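Local coordinates for nucleocapsid (Crimean-congo hemorrhagic fever virus, PDB 4AKL), which binds single- and double-stranded RNA, probably packaging the viral genome, and probably has sequence-non-specific double-stranded DNA endonuclease activity, at residues K343-L348 with F363-F368; Q369-Y374 with D445-A450; E94-N99 with L131-D136; G101-W106 with L123-Q128. All coordinates share one frame; numbering follows the deposited sequence.

Interaction 1: K343-L348 with F363-F368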
# COMPACT_ATOMS: atom_id res chain seq x y z
N LYS A 343 21.40 -11.16 11.00
CA LYS A 343 21.05 -11.74 12.30
C LYS A 343 19.56 -11.97 12.47
O LYS A 343 19.16 -12.95 13.09
CB LYS A 343 21.57 -10.86 13.47
CG LYS A 343 23.10 -10.88 13.61
CD LYS A 343 23.57 -9.65 14.40
CE LYS A 343 25.06 -9.70 14.73
NZ LYS A 343 25.92 -10.20 13.60
N MET A 344 18.72 -11.07 11.94
CA MET A 344 17.24 -11.29 11.98
C MET A 344 16.93 -12.53 11.15
O MET A 344 16.18 -13.39 11.55
CB MET A 344 16.55 -10.05 11.42
CG MET A 344 15.06 -10.03 11.41
SD MET A 344 14.39 -10.88 9.97
CE MET A 344 14.71 -9.54 8.81
N LYS A 345 17.57 -12.68 9.99
CA LYS A 345 17.22 -13.78 9.13
C LYS A 345 17.63 -15.13 9.71
O LYS A 345 16.84 -16.12 9.60
CB LYS A 345 17.79 -13.54 7.73
CG LYS A 345 17.02 -12.52 6.99
CD LYS A 345 17.68 -12.07 5.68
CE LYS A 345 17.31 -12.94 4.56
NZ LYS A 345 18.03 -12.53 3.31
N LYS A 346 18.80 -15.16 10.37
CA LYS A 346 19.33 -16.36 10.99
C LYS A 346 18.51 -16.81 12.19
O LYS A 346 18.45 -18.03 12.51
CB LYS A 346 20.82 -16.16 11.40
CG LYS A 346 21.77 -15.77 10.22
CD LYS A 346 21.99 -16.90 9.18
CE LYS A 346 22.53 -16.32 7.83
NZ LYS A 346 22.62 -17.37 6.75
N ALA A 347 17.90 -15.84 12.86
CA ALA A 347 17.06 -16.13 14.02
C ALA A 347 15.76 -16.83 13.57
O ALA A 347 15.25 -17.71 14.29
CB ALA A 347 16.74 -14.85 14.77
N LEU A 348 15.24 -16.45 12.40
CA LEU A 348 14.04 -17.16 11.82
C LEU A 348 14.41 -18.62 11.49
O LEU A 348 13.60 -19.52 11.74
CB LEU A 348 13.48 -16.46 10.59
CG LEU A 348 12.87 -15.07 10.81
CD1 LEU A 348 12.53 -14.41 9.48
CD2 LEU A 348 11.58 -15.20 11.67
N PHE A 363 10.48 -14.74 2.01
CA PHE A 363 11.41 -13.70 1.58
C PHE A 363 11.74 -13.75 0.11
O PHE A 363 12.08 -14.80 -0.42
CB PHE A 363 12.73 -13.74 2.35
CG PHE A 363 12.65 -13.29 3.78
CD1 PHE A 363 11.84 -12.30 4.18
CD2 PHE A 363 13.48 -13.88 4.75
CE1 PHE A 363 11.79 -11.87 5.53
CE2 PHE A 363 13.42 -13.48 6.07
CZ PHE A 363 12.57 -12.45 6.45
N ALA A 364 11.66 -12.60 -0.55
CA ALA A 364 12.05 -12.55 -1.97
C ALA A 364 13.39 -11.84 -2.25
O ALA A 364 13.75 -11.57 -3.41
CB ALA A 364 10.91 -11.87 -2.79
N ASP A 365 14.12 -11.53 -1.20
CA ASP A 365 15.34 -10.71 -1.33
C ASP A 365 16.31 -11.19 -2.40
O ASP A 365 16.86 -10.40 -3.13
CB ASP A 365 16.11 -10.62 0.00
CG ASP A 365 15.22 -10.06 1.15
OD1 ASP A 365 14.28 -10.72 1.56
OD2 ASP A 365 15.46 -8.93 1.58
N ASP A 366 16.52 -12.49 -2.48
CA ASP A 366 17.52 -13.07 -3.36
C ASP A 366 16.95 -13.68 -4.60
O ASP A 366 17.72 -14.08 -5.49
CB ASP A 366 18.30 -14.14 -2.58
CG ASP A 366 19.26 -13.54 -1.55
OD1 ASP A 366 19.80 -12.42 -1.78
OD2 ASP A 366 19.48 -14.18 -0.52
N SER A 367 15.62 -13.75 -4.68
CA SER A 367 14.95 -14.42 -5.81
C SER A 367 14.42 -13.41 -6.87
O SER A 367 14.41 -13.73 -8.06
CB SER A 367 13.83 -15.30 -5.27
OG SER A 367 12.92 -14.47 -4.50
N PHE A 368 14.02 -12.22 -6.45
CA PHE A 368 13.33 -11.24 -7.32
C PHE A 368 14.26 -10.66 -8.40
O PHE A 368 15.25 -10.07 -8.09
CB PHE A 368 12.65 -10.10 -6.47
CG PHE A 368 11.57 -9.29 -7.26
CD1 PHE A 368 10.32 -9.80 -7.47
CD2 PHE A 368 11.86 -8.03 -7.79
CE1 PHE A 368 9.37 -9.09 -8.17
CE2 PHE A 368 10.91 -7.29 -8.49
CZ PHE A 368 9.67 -7.80 -8.70
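Lys345 reaches from helix 341-350 toward two acids without forming a salt bridge to either: NZ stands 4.4 Å from OD2 of Asp366 and 4.5 Å from OD1 of Asp365. At that range the attraction is electrostatic only, and it probably steers the ammonium group rather than fixing it. Asp365 has a firmer partner, since its OD1 accepts a hydrogen bond from the backbone N of Ala382.

The methylenes of the same lysine do the touching. The Lys345 chain, bent at chi3 (86°), runs past the Phe363 ring, with CG 3.8 Å from CE2 and CE against CD2. The contact thus docks a helix of this largely helical nucleocapsid on the irregular segment 363-368 that follows helix 355-360, where Phe363 turns its ring to the helix. Leu348 comes to the far end of that ring, its CD1 methyl lying 3.6 Å from both CZ and CE2 of Phe363. More distantly, SD of Met344 approaches CZ of Phe363 at 4.3 Å. All three helix residues meet the ring obliquely. Tyr360 adds an edge-to-face partner for Phe363, while Ile385 of helix 385-392 touches both Phe363 and Met344.

Interaction 2: Q369-Y374 with D445-A450. Unlike the reference sequence in segment 445-450: Asp445 (reference His).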
# COMPACT_ATOMS: atom_id res chain seq x y z
N GLN A 369 13.88 -10.86 -9.66
CA GLN A 369 14.76 -10.62 -10.76
C GLN A 369 14.69 -9.18 -11.38
O GLN A 369 15.44 -8.89 -12.31
CB GLN A 369 14.48 -11.68 -11.83
CG GLN A 369 14.85 -13.08 -11.36
CD GLN A 369 14.66 -14.16 -12.42
OE1 GLN A 369 14.01 -13.95 -13.45
NE2 GLN A 369 15.22 -15.35 -12.14
N GLN A 370 13.83 -8.31 -10.88
CA GLN A 370 13.63 -6.98 -11.46
C GLN A 370 13.79 -5.87 -10.40
O GLN A 370 14.09 -6.15 -9.24
CB GLN A 370 12.21 -6.91 -12.08
CG GLN A 370 11.91 -8.00 -13.16
CD GLN A 370 12.72 -7.82 -14.38
OE1 GLN A 370 13.05 -6.68 -14.76
NE2 GLN A 370 13.07 -8.95 -15.03
N ASN A 371 13.60 -4.62 -10.82
CA ASN A 371 13.59 -3.50 -9.88
C ASN A 371 12.50 -3.74 -8.83
O ASN A 371 11.37 -4.01 -9.17
CB ASN A 371 13.35 -2.19 -10.61
CG ASN A 371 13.58 -0.99 -9.73
OD1 ASN A 371 13.08 -0.91 -8.62
ND2 ASN A 371 14.34 -0.05 -10.22
N ARG A 372 12.88 -3.64 -7.56
CA ARG A 372 12.00 -3.89 -6.44
C ARG A 372 10.79 -3.06 -6.37
O ARG A 372 9.83 -3.45 -5.75
CB ARG A 372 12.76 -3.69 -5.12
CG ARG A 372 13.31 -4.93 -4.51
CD ARG A 372 13.99 -5.79 -5.49
NE ARG A 372 14.93 -6.81 -4.99
CZ ARG A 372 15.18 -7.22 -3.72
NH1 ARG A 372 14.58 -6.75 -2.61
NH2 ARG A 372 16.10 -8.17 -3.56
N ILE A 373 10.81 -1.90 -6.98
CA ILE A 373 9.65 -1.06 -7.00
C ILE A 373 8.47 -1.83 -7.64
O ILE A 373 7.28 -1.55 -7.35
CB ILE A 373 10.00 0.28 -7.74
CG1 ILE A 373 8.98 1.39 -7.43
CG2 ILE A 373 10.09 0.05 -9.27
CD1 ILE A 373 8.81 1.82 -5.91
N TYR A 374 8.77 -2.80 -8.49
CA TYR A 374 7.74 -3.54 -9.16
C TYR A 374 7.13 -4.70 -8.40
O TYR A 374 6.11 -5.24 -8.83
CB TYR A 374 8.26 -4.08 -10.47
CG TYR A 374 8.56 -3.02 -11.47
CD1 TYR A 374 7.56 -2.14 -11.89
CD2 TYR A 374 9.83 -2.92 -12.04
CE1 TYR A 374 7.81 -1.16 -12.84
CE2 TYR A 374 10.10 -1.95 -12.98
CZ TYR A 374 9.07 -1.07 -13.38
OH TYR A 374 9.32 -0.11 -14.31
N ASP A 445 21.26 4.63 -6.49
CA ASP A 445 21.46 3.17 -6.73
C ASP A 445 20.51 2.21 -6.00
O ASP A 445 20.50 0.98 -6.29
CB ASP A 445 22.87 2.75 -6.40
CG ASP A 445 23.80 2.95 -7.54
OD1 ASP A 445 23.60 3.91 -8.33
OD2 ASP A 445 24.73 2.13 -7.66
N MET A 446 19.74 2.73 -5.06
CA MET A 446 18.79 1.91 -4.34
C MET A 446 17.50 1.88 -5.13
O MET A 446 17.03 2.91 -5.57
CB MET A 446 18.53 2.48 -2.96
CG MET A 446 19.77 2.66 -2.12
SD MET A 446 19.34 3.40 -0.54
CE MET A 446 18.97 1.93 0.43
N ASP A 447 16.91 0.68 -5.30
CA ASP A 447 15.57 0.57 -5.88
C ASP A 447 14.58 1.31 -4.96
O ASP A 447 13.69 1.97 -5.42
CB ASP A 447 15.14 -0.91 -6.00
CG ASP A 447 15.99 -1.72 -6.98
OD1 ASP A 447 16.90 -1.12 -7.61
OD2 ASP A 447 15.76 -2.97 -7.12
N ILE A 448 14.77 1.18 -3.67
CA ILE A 448 13.81 1.65 -2.66
C ILE A 448 14.46 2.50 -1.61
O ILE A 448 15.36 2.01 -0.91
CB ILE A 448 13.17 0.42 -1.94
CG1 ILE A 448 12.26 -0.37 -2.90
CG2 ILE A 448 12.37 0.83 -0.64
CD1 ILE A 448 11.28 0.48 -3.58
N VAL A 449 14.00 3.75 -1.48
CA VAL A 449 14.48 4.67 -0.43
C VAL A 449 13.33 4.81 0.59
O VAL A 449 12.34 5.51 0.31
CB VAL A 449 14.89 5.99 -1.01
CG1 VAL A 449 15.28 7.03 0.08
CG2 VAL A 449 16.05 5.79 -1.96
N ALA A 450 13.46 4.11 1.74
CA ALA A 450 12.42 4.12 2.79
C ALA A 450 11.91 5.52 3.18
O ALA A 450 10.73 5.73 3.31
CB ALA A 450 12.91 3.43 4.08
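An Asx turn led by Asn371, running into the 3-10 segment 372-374, meets Asp447 in the loop ahead of helix 450-460. Within the turn, OD1 of Asn371 accepts from the backbone N of Ile373 at 3.0 Å, through a lone pair lying in the plane of the amide. Across the contact, the backbone N of Arg372 donates to OD2 of Asp447, 3.0 Å away and almost straight at 175°, although it meets the oxygen from above the carboxylate plane.

The carboxylate also lies stacked on the Asn371 amide, the two planes 26° apart and the two side chains running antiparallel past one another; OD1 of Asn371 comes to 3.3 Å from CB of Asp447. Two loops far apart in sequence are thereby joined at the surface, with successive backbone N-H groups of the turn taken by two different side chains. With chi1 near -169°, Asn371 has its CG beside its own carbonyl carbon, from where OD1 can reach forward to the N of Ile373.

Arg372 lays its CB and CD against OD2 of Asp447, each at 3.7 Å, but its guanidinium presents no N-H to that oxygen, so only a general attraction of charges is likely there. Farther along, the CD1 methyls of Ile373 and Ile448 touch at 3.7 Å, and Ile373 also packs on Ile180 of helix 163-181.

Interaction 3: E94-N99 with L131-D136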
# COMPACT_ATOMS: atom_id res chain seq x y z
N GLU A 94 -8.44 -15.79 10.48
CA GLU A 94 -9.56 -16.62 9.95
C GLU A 94 -10.03 -16.12 8.58
O GLU A 94 -10.38 -16.91 7.71
CB GLU A 94 -10.71 -16.71 10.96
CG GLU A 94 -11.91 -17.70 10.62
CD GLU A 94 -11.52 -19.22 10.40
OE1 GLU A 94 -10.35 -19.65 10.61
OE2 GLU A 94 -12.42 -19.98 9.99
N TRP A 95 -9.98 -14.81 8.37
CA TRP A 95 -10.46 -14.28 7.09
C TRP A 95 -9.80 -14.98 5.85
O TRP A 95 -10.48 -15.31 4.89
CB TRP A 95 -10.27 -12.78 7.04
CG TRP A 95 -10.90 -12.13 5.82
CD1 TRP A 95 -12.13 -11.55 5.76
CD2 TRP A 95 -10.32 -11.98 4.52
NE1 TRP A 95 -12.36 -11.06 4.48
CE2 TRP A 95 -11.27 -11.30 3.70
CE3 TRP A 95 -9.10 -12.36 3.94
CZ2 TRP A 95 -11.02 -11.00 2.34
CZ3 TRP A 95 -8.86 -12.06 2.57
CH2 TRP A 95 -9.81 -11.39 1.81
N PHE A 96 -8.48 -15.22 5.90
CA PHE A 96 -7.76 -15.91 4.80
C PHE A 96 -8.27 -17.33 4.57
O PHE A 96 -8.38 -17.77 3.43
CB PHE A 96 -6.23 -15.84 5.04
CG PHE A 96 -5.72 -14.46 4.91
CD1 PHE A 96 -5.46 -13.94 3.65
CD2 PHE A 96 -5.58 -13.63 6.03
CE1 PHE A 96 -5.02 -12.62 3.50
CE2 PHE A 96 -5.15 -12.32 5.88
CZ PHE A 96 -4.87 -11.81 4.62
N GLU A 97 -8.61 -18.01 5.65
CA GLU A 97 -9.20 -19.34 5.59
C GLU A 97 -10.58 -19.34 4.92
O GLU A 97 -10.90 -20.25 4.15
CB GLU A 97 -9.33 -19.90 7.01
CG GLU A 97 -8.95 -21.37 7.12
CD GLU A 97 -7.47 -21.55 6.99
OE1 GLU A 97 -6.74 -21.14 7.94
OE2 GLU A 97 -7.03 -22.11 5.94
N LYS A 98 -11.39 -18.33 5.21
CA LYS A 98 -12.76 -18.20 4.61
C LYS A 98 -12.78 -17.56 3.21
O LYS A 98 -13.81 -17.62 2.54
CB LYS A 98 -13.69 -17.37 5.53
CG LYS A 98 -14.00 -18.03 6.86
CD LYS A 98 -14.37 -17.00 7.97
CE LYS A 98 -15.69 -16.30 7.70
NZ LYS A 98 -16.18 -15.55 8.91
N ASN A 99 -11.68 -16.94 2.77
CA ASN A 99 -11.64 -16.14 1.50
C ASN A 99 -10.56 -16.53 0.51
O ASN A 99 -10.24 -15.77 -0.42
CB ASN A 99 -11.54 -14.66 1.80
CG ASN A 99 -12.82 -14.10 2.32
OD1 ASN A 99 -13.74 -13.84 1.54
ND2 ASN A 99 -12.90 -13.93 3.62
N LEU A 131 -9.35 -4.12 1.07
CA LEU A 131 -10.52 -3.37 1.50
C LEU A 131 -11.61 -4.33 2.04
O LEU A 131 -12.21 -4.07 3.08
CB LEU A 131 -11.04 -2.50 0.39
CG LEU A 131 -10.11 -1.37 -0.07
CD1 LEU A 131 -10.59 -0.80 -1.50
CD2 LEU A 131 -9.96 -0.21 0.98
N LYS A 132 -11.82 -5.45 1.35
CA LYS A 132 -12.76 -6.46 1.83
C LYS A 132 -12.41 -6.99 3.23
O LYS A 132 -13.29 -7.07 4.09
CB LYS A 132 -12.85 -7.62 0.84
CG LYS A 132 -13.95 -8.68 1.19
CD LYS A 132 -14.23 -9.61 0.00
CE LYS A 132 -14.99 -10.91 0.44
NZ LYS A 132 -16.12 -10.59 1.29
N TRP A 133 -11.14 -7.35 3.43
CA TRP A 133 -10.66 -7.83 4.69
C TRP A 133 -10.99 -6.81 5.77
O TRP A 133 -11.55 -7.19 6.79
CB TRP A 133 -9.16 -8.06 4.59
CG TRP A 133 -8.45 -8.51 5.80
CD1 TRP A 133 -8.18 -9.81 6.17
CD2 TRP A 133 -7.88 -7.68 6.79
NE1 TRP A 133 -7.47 -9.84 7.35
CE2 TRP A 133 -7.26 -8.54 7.76
CE3 TRP A 133 -7.81 -6.31 6.96
CZ2 TRP A 133 -6.58 -8.04 8.89
CZ3 TRP A 133 -7.12 -5.80 8.10
CH2 TRP A 133 -6.53 -6.68 9.04
N ARG A 134 -10.65 -5.53 5.54
CA ARG A 134 -10.94 -4.47 6.49
C ARG A 134 -12.46 -4.37 6.83
O ARG A 134 -12.82 -4.32 7.99
CB ARG A 134 -10.43 -3.13 5.97
CG ARG A 134 -8.95 -3.02 5.98
CD ARG A 134 -8.46 -1.87 5.21
NE ARG A 134 -7.00 -1.65 5.48
CZ ARG A 134 -6.48 -0.73 6.28
NH1 ARG A 134 -7.24 0.15 6.95
NH2 ARG A 134 -5.15 -0.64 6.40
N LYS A 135 -13.30 -4.34 5.80
CA LYS A 135 -14.74 -4.34 5.98
C LYS A 135 -15.27 -5.58 6.74
O LYS A 135 -16.00 -5.45 7.72
CB LYS A 135 -15.46 -4.25 4.61
CG LYS A 135 -15.50 -2.83 3.95
CD LYS A 135 -16.83 -2.58 3.15
CE LYS A 135 -18.07 -2.42 4.08
NZ LYS A 135 -19.36 -1.92 3.40
N ASP A 136 -14.89 -6.77 6.28
CA ASP A 136 -15.38 -8.03 6.86
C ASP A 136 -15.03 -8.18 8.34
O ASP A 136 -15.88 -8.61 9.11
CB ASP A 136 -14.86 -9.25 6.08
CG ASP A 136 -15.49 -9.36 4.66
OD1 ASP A 136 -16.41 -8.57 4.31
OD2 ASP A 136 -15.06 -10.25 3.91
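Trp95 and Trp133 meet as a T-shaped pair, the edge of Trp133 directed at the face of Trp95. Their five-membered rings have planes 77° apart and centroids separated by 4.9 Å. CD1 of Trp133 leads, coming to 3.5 Å from CD2 of Trp95, while CA of Trp133 makes a CH-pi contact over the five-membered ring of Trp95, 3.9 Å from its centroid. Both indoles have CG anti to the backbone N (chi1 -173° in Trp95), a torsion that brings the two rings together where segments 94-98 and 131-136 cross at 116°.

On the opposite face of Trp95, toward the rim, lies ND2 of Asn99, which donates to the backbone O of Trp95; the indole is therefore sandwiched between an amide and a second tryptophan. At its edge CG of Lys132 packs near the ring plane. Phe96 joins obliquely, with CE2 3.7 Å from NE1 of Trp133, completing an aromatic cluster that Phe308 and Tyr311 of helix 306-316 extend. NE1 of Trp133 itself donates to the backbone O of Gly92.

The polar part of the contact centres on Asp136. NE1 of Trp95 donates to OD2 of Asp136 at 2.9 Å, on the anti side and somewhat out of the carboxylate plane; in a salt bridge within its own helix, NZ of Lys132 meets the syn lone pair of that Asp136 OD2 at 2.8 Å. Two donors on one oxygen would be expected to stabilise the charged carboxylate, and the indole bond probably helps to set the rotation of Trp95, its face turned to Trp133.

Interaction 4: G101-W106 with L123-Q128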
# COMPACT_ATOMS: atom_id res chain seq x y z
N GLY A 101 -10.53 -18.43 -1.94
CA GLY A 101 -10.95 -18.39 -3.31
C GLY A 101 -10.82 -17.03 -3.95
O GLY A 101 -10.52 -16.95 -5.13
N THR A 102 -11.03 -15.95 -3.20
CA THR A 102 -11.00 -14.60 -3.79
C THR A 102 -9.60 -13.99 -4.03
O THR A 102 -9.47 -13.05 -4.80
CB THR A 102 -11.84 -13.56 -2.94
OG1 THR A 102 -11.85 -13.96 -1.58
CG2 THR A 102 -13.26 -13.47 -3.42
N ILE A 103 -8.57 -14.53 -3.36
CA ILE A 103 -7.21 -14.04 -3.46
C ILE A 103 -6.27 -14.98 -4.20
O ILE A 103 -5.08 -14.74 -4.27
CB ILE A 103 -6.67 -13.74 -2.09
CG1 ILE A 103 -6.32 -15.01 -1.29
CG2 ILE A 103 -7.69 -12.86 -1.32
CD1 ILE A 103 -5.42 -14.73 -0.08
N LYS A 104 -6.82 -16.05 -4.78
CA LYS A 104 -6.03 -17.08 -5.43
C LYS A 104 -5.11 -16.54 -6.56
O LYS A 104 -4.07 -17.12 -6.84
CB LYS A 104 -6.94 -18.24 -5.94
CG LYS A 104 -7.88 -17.88 -7.07
CD LYS A 104 -8.43 -19.13 -7.88
CE LYS A 104 -9.62 -19.85 -7.19
NZ LYS A 104 -10.66 -20.34 -8.20
N SER A 105 -5.50 -15.42 -7.19
CA SER A 105 -4.74 -14.89 -8.34
C SER A 105 -3.28 -14.54 -7.99
O SER A 105 -2.37 -14.72 -8.82
CB SER A 105 -5.48 -13.70 -9.02
OG SER A 105 -5.57 -12.56 -8.20
N TRP A 106 -3.07 -14.05 -6.76
CA TRP A 106 -1.75 -13.79 -6.22
C TRP A 106 -1.28 -14.83 -5.21
O TRP A 106 -0.09 -15.20 -5.21
CB TRP A 106 -1.65 -12.36 -5.62
CG TRP A 106 -2.79 -11.86 -4.76
CD1 TRP A 106 -3.98 -11.35 -5.19
CD2 TRP A 106 -2.81 -11.80 -3.36
NE1 TRP A 106 -4.75 -10.99 -4.13
CE2 TRP A 106 -4.06 -11.25 -2.99
CE3 TRP A 106 -1.91 -12.16 -2.37
CZ2 TRP A 106 -4.42 -11.05 -1.67
CZ3 TRP A 106 -2.27 -11.97 -1.05
CH2 TRP A 106 -3.51 -11.40 -0.71
N LEU A 123 -2.45 -7.22 -8.92
CA LEU A 123 -2.39 -5.99 -8.11
C LEU A 123 -3.77 -5.53 -7.74
O LEU A 123 -4.02 -5.23 -6.55
CB LEU A 123 -1.67 -4.80 -8.80
CG LEU A 123 -0.20 -4.90 -9.07
CD1 LEU A 123 0.37 -3.69 -9.80
CD2 LEU A 123 0.55 -5.13 -7.71
N PHE A 124 -4.68 -5.46 -8.74
CA PHE A 124 -6.05 -4.99 -8.46
C PHE A 124 -6.76 -5.88 -7.48
O PHE A 124 -7.40 -5.37 -6.56
CB PHE A 124 -6.89 -4.86 -9.72
CG PHE A 124 -6.52 -3.70 -10.59
CD1 PHE A 124 -5.85 -2.57 -10.09
CD2 PHE A 124 -6.86 -3.71 -11.92
CE1 PHE A 124 -5.54 -1.50 -10.93
CE2 PHE A 124 -6.55 -2.64 -12.74
CZ PHE A 124 -5.88 -1.54 -12.23
N ASN A 125 -6.64 -7.21 -7.66
CA ASN A 125 -7.26 -8.17 -6.78
C ASN A 125 -6.77 -8.00 -5.33
O ASN A 125 -7.56 -8.10 -4.39
CB ASN A 125 -7.00 -9.59 -7.30
CG ASN A 125 -7.64 -10.68 -6.42
OD1 ASN A 125 -7.22 -10.92 -5.28
ND2 ASN A 125 -8.64 -11.36 -6.96
N TYR A 126 -5.46 -7.74 -5.16
CA TYR A 126 -4.92 -7.58 -3.83
C TYR A 126 -5.52 -6.32 -3.17
O TYR A 126 -5.85 -6.34 -2.02
CB TYR A 126 -3.36 -7.48 -3.89
CG TYR A 126 -2.73 -6.87 -2.67
CD1 TYR A 126 -2.59 -5.52 -2.56
CD2 TYR A 126 -2.30 -7.64 -1.62
CE1 TYR A 126 -1.99 -4.93 -1.42
CE2 TYR A 126 -1.70 -7.07 -0.45
CZ TYR A 126 -1.56 -5.71 -0.37
OH TYR A 126 -0.96 -5.07 0.74
N GLN A 127 -5.62 -5.22 -3.91
CA GLN A 127 -6.17 -3.98 -3.33
C GLN A 127 -7.61 -4.19 -2.92
O GLN A 127 -8.01 -3.79 -1.82
CB GLN A 127 -6.03 -2.79 -4.29
CG GLN A 127 -4.55 -2.44 -4.65
CD GLN A 127 -3.69 -1.93 -3.48
OE1 GLN A 127 -4.20 -1.47 -2.44
NE2 GLN A 127 -2.37 -2.01 -3.66
N GLN A 128 -8.39 -4.85 -3.77
CA GLN A 128 -9.80 -5.09 -3.44
C GLN A 128 -9.91 -6.04 -2.27
O GLN A 128 -10.81 -5.86 -1.40
CB GLN A 128 -10.58 -5.65 -4.68
CG GLN A 128 -10.60 -4.68 -5.88
CD GLN A 128 -10.91 -3.17 -5.47
OE1 GLN A 128 -10.07 -2.24 -5.67
NE2 GLN A 128 -12.07 -2.96 -4.88
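Backbones approach most closely where Ile103, the N-cap residue of helix 104-107, passes Asn125 of helix 120-136, their CA atoms 6.7 Å apart. Here the N-terminal turn of helix 104-107 packs on helix 120-136, and one asparagine side chain bridges the turn and the short helix that follows it. With chi1 at -179° the Asn125 side chain extends from its helix, and its amide serves both parts. ND2 of Asn125 donates to the backbone O of Thr102 at 2.9 Å, with the donor almost in line with the carbonyl bond and the acceptor within the amide plane. OD1 of Asn125 accepts from NE1 of Trp106 at 2.7 Å, a more bent bond, with an angle of 135° at the hydrogen and the donor tilted from the carbonyl plane. Donor and acceptor of the amide are thus both engaged, which should fix which way round it sits. OG of Ser105 rests against the same group, 3.3 Å from CG of Asn125.

Trp106 stands about at a right angle to Asn125 and turns one face to Tyr126. The edge of the tyrosine ring points at the six-membered ring of the indole in a T-shaped pair, with planes 72° apart. Behind the indole, Ile103 O lies over the opposite face toward the rim, while Tyr312 and His376 add further aromatic neighbours. The phenol end of Tyr126 is held beyond the two segments, by Ser309 OG and the backbone N of Asp305. Nearer the helix, CB of Tyr126 sits over the five-membered ring of Trp106 in a CH-pi contact, 4.0 Å from the centroid.

How the interactions relate
Interactions 3 and 4 share helix 120-136 and lie on the same side of the chain's centre, interaction 4 falling within the span of chain that interaction 3 brings together; they touch through Ile103, whose CD1 is 3.8 Å from CD1 of Phe96. Both are partly buried and pair a T-shaped aromatic contact with an indole N-H bond, to a carboxylate in one and an amide in the other. Interactions 1 and 2 use adjoining parts, 363-368 and 369-374, of one loop. Interaction 1 is buried and rests on apolar packing without hydrogen bonds, whereas surface interaction 2 depends on a backbone-to-carboxylate bond. Centres of interactions 2 and 3 are about 29 Å apart, on opposite sides of the chain's centre.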